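Local coordinates for enterotoxin type A (Staphylococcus aureus, PDB 1DYQ), which acts as a superantigen and food-poisoning toxin, activating the host immune system by binding MHC class II molecules, with the help of zinc, and T-cell receptors, at residues K124-I128 with L141-K145; V153-D157 with L184-H188. The protein carries 3 engineered substitutions. One frame throughout, in Å; residues are numbered along the deposited sequence.

Interaction 1 of 2, residues K124-I128 with L141-K145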
ATOM      1  N   LYS A 124      10.140 -14.410   3.266  1.00 19.34           N
ATOM      2  CA  LYS A 124      10.819 -13.878   2.095  1.00 20.28           C
ATOM      3  C   LYS A 124      11.262 -12.439   2.320  1.00 20.13           C
ATOM      4  O   LYS A 124      10.446 -11.555   2.594  1.00 20.34           O
ATOM      5  CB  LYS A 124       9.903 -13.940   0.856  1.00 18.85           C
ATOM      6  CG  LYS A 124      10.501 -13.287  -0.376  1.00 19.76           C
ATOM      7  CD  LYS A 124      11.709 -14.099  -0.888  1.00 20.89           C
ATOM      8  CE  LYS A 124      12.505 -13.285  -1.888  1.00 23.92           C
ATOM      9  NZ  LYS A 124      13.417 -14.086  -2.735  1.00 25.77           N
ATOM     10  N   LYS A 125      12.571 -12.224   2.281  1.00 18.42           N
ATOM     11  CA  LYS A 125      13.122 -10.862   2.304  1.00 17.89           C
ATOM     12  C   LYS A 125      13.210 -10.382   0.856  1.00 17.20           C
ATOM     13  O   LYS A 125      13.680 -11.126  -0.029  1.00 18.11           O
ATOM     14  CB  LYS A 125      14.485 -10.850   2.973  1.00 18.01           C
ATOM     15  CG  LYS A 125      14.486 -11.262   4.426  1.00 20.46           C
ATOM     16  CD  LYS A 125      15.887 -11.222   5.032  1.00 24.81           C
ATOM     17  CE  LYS A 125      15.880 -11.816   6.431  1.00 26.37           C
ATOM     18  NZ  LYS A 125      17.246 -11.814   7.039  1.00 27.24           N
ATOM     19  N   VAL A 126      12.522  -9.294   0.538  1.00 15.40           N
ATOM     20  CA  VAL A 126      12.450  -8.817  -0.836  1.00 16.86           C
ATOM     21  C   VAL A 126      13.601  -7.853  -1.109  1.00 17.71           C
ATOM     22  O   VAL A 126      13.624  -6.757  -0.588  1.00 18.98           O
ATOM     23  CB  VAL A 126      11.120  -8.073  -1.127  1.00 16.30           C
ATOM     24  CG1 VAL A 126      11.102  -7.595  -2.557  1.00 15.95           C
ATOM     25  CG2 VAL A 126       9.946  -9.024  -0.838  1.00 18.58           C
ATOM     26  N   PRO A 127      14.561  -8.301  -1.915  1.00 17.84           N
ATOM     27  CA  PRO A 127      15.716  -7.441  -2.206  1.00 19.07           C
ATOM     28  C   PRO A 127      15.261  -6.145  -2.864  1.00 17.85           C
ATOM     29  O   PRO A 127      14.328  -6.135  -3.681  1.00 15.67           O
ATOM     30  CB  PRO A 127      16.558  -8.283  -3.139  1.00 20.93           C
ATOM     31  CG  PRO A 127      16.114  -9.683  -2.951  1.00 19.38           C
ATOM     32  CD  PRO A 127      14.612  -9.582  -2.615  1.00 18.07           C
ATOM     33  N   ILE A 128      15.898  -5.048  -2.487  1.00 16.86           N
ATOM     34  CA  ILE A 128      15.664  -3.750  -3.068  1.00 16.66           C
ATOM     35  C   ILE A 128      16.912  -3.177  -3.754  1.00 15.14           C
ATOM     36  O   ILE A 128      17.961  -3.063  -3.090  1.00 20.07           O
ATOM     37  CB  ILE A 128      15.194  -2.718  -2.010  1.00 18.05           C
ATOM     38  CG1 ILE A 128      13.851  -3.162  -1.430  1.00 19.80           C
ATOM     39  CG2 ILE A 128      15.063  -1.345  -2.674  1.00 18.41           C
ATOM     40  CD1 ILE A 128      13.521  -2.600  -0.078  1.00 19.76           C
ATOM     41  N   LEU A 141      18.446  -5.826   3.980  1.00 25.85           N
ATOM     42  CA  LEU A 141      17.650  -6.894   3.385  1.00 25.17           C
ATOM     43  C   LEU A 141      16.337  -7.130   4.096  1.00 23.46           C
ATOM     44  O   LEU A 141      15.369  -7.570   3.431  1.00 20.60           O
ATOM     45  CB  LEU A 141      18.481  -8.179   3.288  1.00 26.92           C
ATOM     46  CG  LEU A 141      17.929  -9.321   2.450  1.00 28.43           C
ATOM     47  CD1 LEU A 141      17.680  -8.901   1.012  1.00 30.51           C
ATOM     48  CD2 LEU A 141      18.872 -10.527   2.492  1.00 30.30           C
ATOM     49  N   GLU A 142      16.191  -6.791   5.371  1.00 24.01           N
ATOM     50  CA  GLU A 142      14.954  -6.985   6.086  1.00 24.86           C
ATOM     51  C   GLU A 142      13.943  -5.855   5.864  1.00 23.09           C
ATOM     52  O   GLU A 142      12.903  -5.879   6.538  1.00 23.46           O
ATOM     53  CB  GLU A 142      15.154  -7.088   7.603  1.00 30.06           C
ATOM     54  CG  GLU A 142      16.487  -7.504   8.109  1.00 37.44           C
ATOM     55  CD  GLU A 142      17.578  -6.459   7.964  1.00 40.08           C
ATOM     56  OE1 GLU A 142      17.493  -5.388   8.602  1.00 39.57           O
ATOM     57  OE2 GLU A 142      18.525  -6.726   7.190  1.00 39.96           O
ATOM     58  N   THR A 143      14.260  -4.855   5.074  1.00 19.65           N
ATOM     59  CA  THR A 143      13.389  -3.694   4.915  1.00 17.94           C
ATOM     60  C   THR A 143      11.989  -4.048   4.440  1.00 17.55           C
ATOM     61  O   THR A 143      11.007  -3.522   4.985  1.00 20.10           O
ATOM     62  CB  THR A 143      14.016  -2.681   3.928  1.00 15.89           C
ATOM     63  OG1 THR A 143      15.304  -2.289   4.459  1.00 19.58           O
ATOM     64  CG2 THR A 143      13.147  -1.468   3.788  1.00 17.30           C
ATOM     65  N   VAL A 144      11.870  -4.849   3.409  1.00 14.63           N
ATOM     66  CA  VAL A 144      10.561  -5.321   2.927  1.00 15.39           C
ATOM     67  C   VAL A 144      10.529  -6.832   3.030  1.00 15.93           C
ATOM     68  O   VAL A 144      11.449  -7.501   2.514  1.00 15.26           O
ATOM     69  CB  VAL A 144      10.281  -4.876   1.498  1.00 13.95           C
ATOM     70  CG1 VAL A 144       8.975  -5.474   0.978  1.00 13.35           C
ATOM     71  CG2 VAL A 144      10.228  -3.350   1.421  1.00 15.45           C
ATOM     72  N   LYS A 145       9.540  -7.399   3.705  1.00 14.23           N
ATOM     73  CA  LYS A 145       9.494  -8.843   3.875  1.00 17.26           C
ATOM     74  C   LYS A 145       8.050  -9.330   3.792  1.00 17.43           C
ATOM     75  O   LYS A 145       7.128  -8.553   4.119  1.00 17.34           O
ATOM     76  CB  LYS A 145      10.062  -9.249   5.249  1.00 21.08           C
ATOM     77  CG  LYS A 145       9.360  -8.559   6.391  1.00 26.87           C
ATOM     78  CD  LYS A 145       9.804  -8.931   7.756  1.00 32.70           C
ATOM     79  CE  LYS A 145      11.263  -8.641   8.026  1.00 31.78           C
ATOM     80  NZ  LYS A 145      12.143  -9.502   7.177  1.00 35.65           N
TER
HETATM   81  O   HOH W   1      14.253  -5.672   1.764  1.00 17.28           O
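Val144 and Ile128 meet at the apolar centre of this contact, CG2 of Val144 lying 3.7 Å from CD1 of Ile128 with the two side chains crossing at about a right angle. The contact belongs to the beta-grasp domain: strand 119-132 receives the loop 141-145 as it returns toward strand 145-148, its antiparallel neighbour. The other branch of Val144, CG1, packs 4.0 Å from CB of Val126; because CG1 stands anti to the backbone N (chi1 175°) and CG2 beside it, one valine reaches both strand residues. Ile227 of strand 226-232 and Ala160 of helix 153-168 also touch Val144 and close the buried side.

Farther out, CD1 of Leu141 approaches Pro127, while CG of Leu141 rests 3.8 Å from CD of the extended Lys125 chain. Lys125 and Lys145 form a non-hydrogen-bonded antiparallel pair, their side chains side by side and pointing the same way. The bent chain of Lys145 carries its ammonium toward Glu123, a long, weak ion pair.

The backbone supplies the polar closure. Val126 N donates to Val144 O at 2.9 Å, with 166° at the hydrogen, and CA of Lys145 makes a CA-H...O contact with Lys124 O. Where the loop bows away from the strand, one water bridges the gap, receiving a bond from Val144 N at 3.0 Å. Leu141 O and Val126 O both lie within hydrogen-bonding distance of the same water oxygen, at 2.8 and 2.7 Å.

Interaction 2 of 2, residues V153-D157 with L184-H188. With ZN (zinc ion), chain B.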
ATOM      1  N   VAL A 153       0.480  -5.954  -3.734  1.00  9.40           N
ATOM      2  CA  VAL A 153       1.425  -4.831  -3.968  1.00 10.54           C
ATOM      3  C   VAL A 153       1.323  -3.849  -2.826  1.00 10.78           C
ATOM      4  O   VAL A 153       2.337  -3.353  -2.301  1.00 11.11           O
ATOM      5  CB  VAL A 153       1.200  -4.159  -5.306  1.00 11.78           C
ATOM      6  CG1 VAL A 153       2.060  -2.875  -5.392  1.00 12.98           C
ATOM      7  CG2 VAL A 153       1.556  -5.091  -6.461  1.00 13.60           C
ATOM      8  N   GLN A 154       0.114  -3.609  -2.270  1.00  9.96           N
ATOM      9  CA  GLN A 154      -0.054  -2.766  -1.108  1.00  9.49           C
ATOM     10  C   GLN A 154       0.836  -3.138   0.047  1.00 10.87           C
ATOM     11  O   GLN A 154       1.511  -2.281   0.634  1.00 10.92           O
ATOM     12  CB  GLN A 154      -1.556  -2.735  -0.659  1.00 10.88           C
ATOM     13  CG  GLN A 154      -1.753  -1.994   0.645  1.00 10.12           C
ATOM     14  CD  GLN A 154      -3.237  -1.697   0.986  1.00  8.67           C
ATOM     15  OE1 GLN A 154      -3.457  -0.852   1.861  1.00  9.23           O
ATOM     16  NE2 GLN A 154      -4.118  -2.415   0.366  1.00  9.17           N
ATOM     17  N   GLU A 155       0.924  -4.416   0.421  1.00 10.14           N
ATOM     18  CA  GLU A 155       1.759  -4.858   1.519  1.00 10.71           C
ATOM     19  C   GLU A 155       3.239  -4.470   1.301  1.00 11.73           C
ATOM     20  O   GLU A 155       3.898  -4.072   2.231  1.00 11.30           O
ATOM     21  CB  GLU A 155       1.628  -6.358   1.764  1.00 11.38           C
ATOM     22  CG  GLU A 155       2.586  -6.924   2.787  1.00 11.15           C
ATOM     23  CD  GLU A 155       2.320  -8.355   3.165  1.00 14.60           C
ATOM     24  OE1 GLU A 155       1.185  -8.849   2.964  1.00 14.04           O
ATOM     25  OE2 GLU A 155       3.262  -9.028   3.666  1.00 15.73           O
ATOM     26  N   LEU A 156       3.687  -4.662   0.068  1.00 11.98           N
ATOM     27  CA  LEU A 156       5.089  -4.346  -0.261  1.00 10.92           C
ATOM     28  C   LEU A 156       5.317  -2.844  -0.348  1.00 10.14           C
ATOM     29  O   LEU A 156       6.336  -2.363   0.207  1.00 12.48           O
ATOM     30  CB  LEU A 156       5.459  -4.963  -1.615  1.00 12.46           C
ATOM     31  CG  LEU A 156       5.289  -6.491  -1.710  1.00 14.19           C
ATOM     32  CD1 LEU A 156       5.668  -6.939  -3.111  1.00 14.86           C
ATOM     33  CD2 LEU A 156       6.094  -7.203  -0.645  1.00 16.96           C
ATOM     34  N   ASP A 157       4.394  -2.107  -0.922  1.00 11.21           N
ATOM     35  CA  ASP A 157       4.548  -0.654  -1.091  1.00 11.06           C
ATOM     36  C   ASP A 157       4.471   0.075   0.222  1.00 12.32           C
ATOM     37  O   ASP A 157       5.246   0.999   0.487  1.00 11.43           O
ATOM     38  CB  ASP A 157       3.473  -0.191  -2.088  1.00 11.28           C
ATOM     39  CG  ASP A 157       3.730   1.164  -2.703  1.00 13.30           C
ATOM     40  OD1 ASP A 157       4.914   1.607  -2.704  1.00 13.03           O
ATOM     41  OD2 ASP A 157       2.774   1.801  -3.192  1.00 12.24           O
ATOM     42  N   LEU A 184      10.401   6.861  -8.316  1.00 14.15           N
ATOM     43  CA  LEU A 184       9.687   5.763  -8.957  1.00 13.88           C
ATOM     44  C   LEU A 184       9.959   4.453  -8.199  1.00 15.01           C
ATOM     45  O   LEU A 184      11.053   4.207  -7.719  1.00 13.72           O
ATOM     46  CB  LEU A 184      10.245   5.585 -10.392  1.00 16.18           C
ATOM     47  CG  LEU A 184       9.766   4.320 -11.120  1.00 14.95           C
ATOM     48  CD1 LEU A 184       8.299   4.441 -11.479  1.00 14.90           C
ATOM     49  CD2 LEU A 184      10.582   4.149 -12.413  1.00 17.70           C
ATOM     50  N   ILE A 185       8.883   3.676  -7.968  1.00 13.15           N
ATOM     51  CA  ILE A 185       9.056   2.353  -7.357  1.00 13.34           C
ATOM     52  C   ILE A 185       8.475   1.293  -8.295  1.00 13.83           C
ATOM     53  O   ILE A 185       7.457   1.493  -8.940  1.00 13.22           O
ATOM     54  CB  ILE A 185       8.405   2.245  -5.973  1.00 13.06           C
ATOM     55  CG1 ILE A 185       8.663   0.855  -5.354  1.00 13.79           C
ATOM     56  CG2 ILE A 185       6.904   2.511  -6.056  1.00 15.44           C
ATOM     57  CD1 ILE A 185       8.472   0.852  -3.831  1.00 13.26           C
ATOM     58  N   VAL A 186       9.261   0.238  -8.490  1.00 13.39           N
ATOM     59  CA  VAL A 186       8.896  -0.849  -9.388  1.00 12.31           C
ATOM     60  C   VAL A 186       8.955  -2.181  -8.631  1.00 10.72           C
ATOM     61  O   VAL A 186       9.907  -2.526  -7.955  1.00 12.59           O
ATOM     62  CB  VAL A 186       9.879  -0.917 -10.581  1.00 13.56           C
ATOM     63  CG1 VAL A 186       9.512  -2.029 -11.543  1.00 15.72           C
ATOM     64  CG2 VAL A 186       9.941   0.420 -11.311  1.00 15.72           C
ATOM     65  N   PHE A 187       7.851  -2.931  -8.787  1.00 11.46           N
ATOM     66  CA  PHE A 187       7.718  -4.254  -8.180  1.00 12.75           C
ATOM     67  C   PHE A 187       7.977  -5.284  -9.290  1.00 13.97           C
ATOM     68  O   PHE A 187       7.187  -5.571 -10.144  1.00 15.29           O
ATOM     69  CB  PHE A 187       6.291  -4.396  -7.591  1.00 13.28           C
ATOM     70  CG  PHE A 187       6.021  -3.324  -6.545  1.00 11.26           C
ATOM     71  CD1 PHE A 187       6.400  -3.461  -5.261  1.00 11.63           C
ATOM     72  CD2 PHE A 187       5.388  -2.138  -6.974  1.00 13.19           C
ATOM     73  CE1 PHE A 187       6.214  -2.448  -4.313  1.00 11.93           C
ATOM     74  CE2 PHE A 187       5.212  -1.103  -6.036  1.00 11.81           C
ATOM     75  CZ  PHE A 187       5.608  -1.268  -4.745  1.00 12.96           C
ATOM     76  N   HIS A 188       9.288  -5.667  -9.319  1.00 13.87           N
ATOM     77  CA  HIS A 188       9.809  -6.384 -10.475  1.00 14.36           C
ATOM     78  C   HIS A 188       9.700  -7.893 -10.323  1.00 14.93           C
ATOM     79  O   HIS A 188      10.509  -8.535  -9.689  1.00 16.31           O
ATOM     80  CB  HIS A 188      11.278  -5.999 -10.719  1.00 15.74           C
ATOM     81  CG  HIS A 188      11.711  -6.331 -12.134  1.00 19.08           C
ATOM     82  ND1 HIS A 188      12.897  -5.801 -12.586  1.00 21.15           N
ATOM     83  CD2 HIS A 188      11.202  -6.989 -13.157  1.00 18.46           C
ATOM     84  CE1 HIS A 188      13.148  -6.172 -13.820  1.00 14.41           C
ATOM     85  NE2 HIS A 188      12.105  -6.912 -14.207  1.00 19.51           N
TER
HETATM   86 ZN    ZN B 234      14.454  -4.840 -11.252  1.00 15.96          ZN
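Phe187 of strand 182-188 directs its ring at the first turn of helix 153-168, and van der Waals packing dominates the contact. Val153 CG1, the methyl anti to its own backbone N, makes a CH-pi contact over one face of the ring, 3.8 Å from its centroid and 17° off the normal. Leu156 and Asp157 approach obliquely through their CB atoms, the former 3.8 Å from Phe187 CE1 and the latter 3.6 Å from Phe187 CZ.

The one polar group in the contact is the carboxylate of Asp157, whose OD1 meets carbon atoms: it lies in the ring plane at the edge, 3.6 Å from Phe187 CZ, the carboxylate turned 79° from the ring, and also touches CD1 of Ile185. OD2 is hydrogen-bonded to Tyr214 OH and salt-bridged to Arg161, which would favour the ionised form; OD1 also has a hydrogen-bond partner outside the two segments.

Of the two segments, the strand alone reaches the metal: His188 ND1 holds the zinc ion at 2.3 Å, with His226 and Asp228 completing the protein ligands of the site of the zinc-dependent interaction with MHC class II.

This is the helix-on-sheet packing of the beta-grasp fold, the two segment axes 10.2 Å apart at 130°. Strand 182-188 runs between strands 195-198 and 226-232, whose Tyr197 and Ile227 extend the apolar layer under the helix, while Ile220 of strand 219-221 touches Val153, Leu156 and Phe187.

How the interactions relate
Both interactions belong to the beta-grasp domain and reach the same sheet, their centres 12 Å apart. Interaction 1 lies mostly at the surface and joins a strand to the returning loop by backbone and water-mediated bonds, with lysines on its outer side. Interaction 2 is buried and joins the helix to the sheet by side-chain packing around an aromatic ring. They meet where Val144 CG1 packs 3.7 Å from Leu156 CD2, so the apolar side of the loop continues into the layer beneath the helix. Ile227 of strand 226-232 touches both, and neighbouring His226 and Asp228 share the zinc ion with His188 of interaction 2.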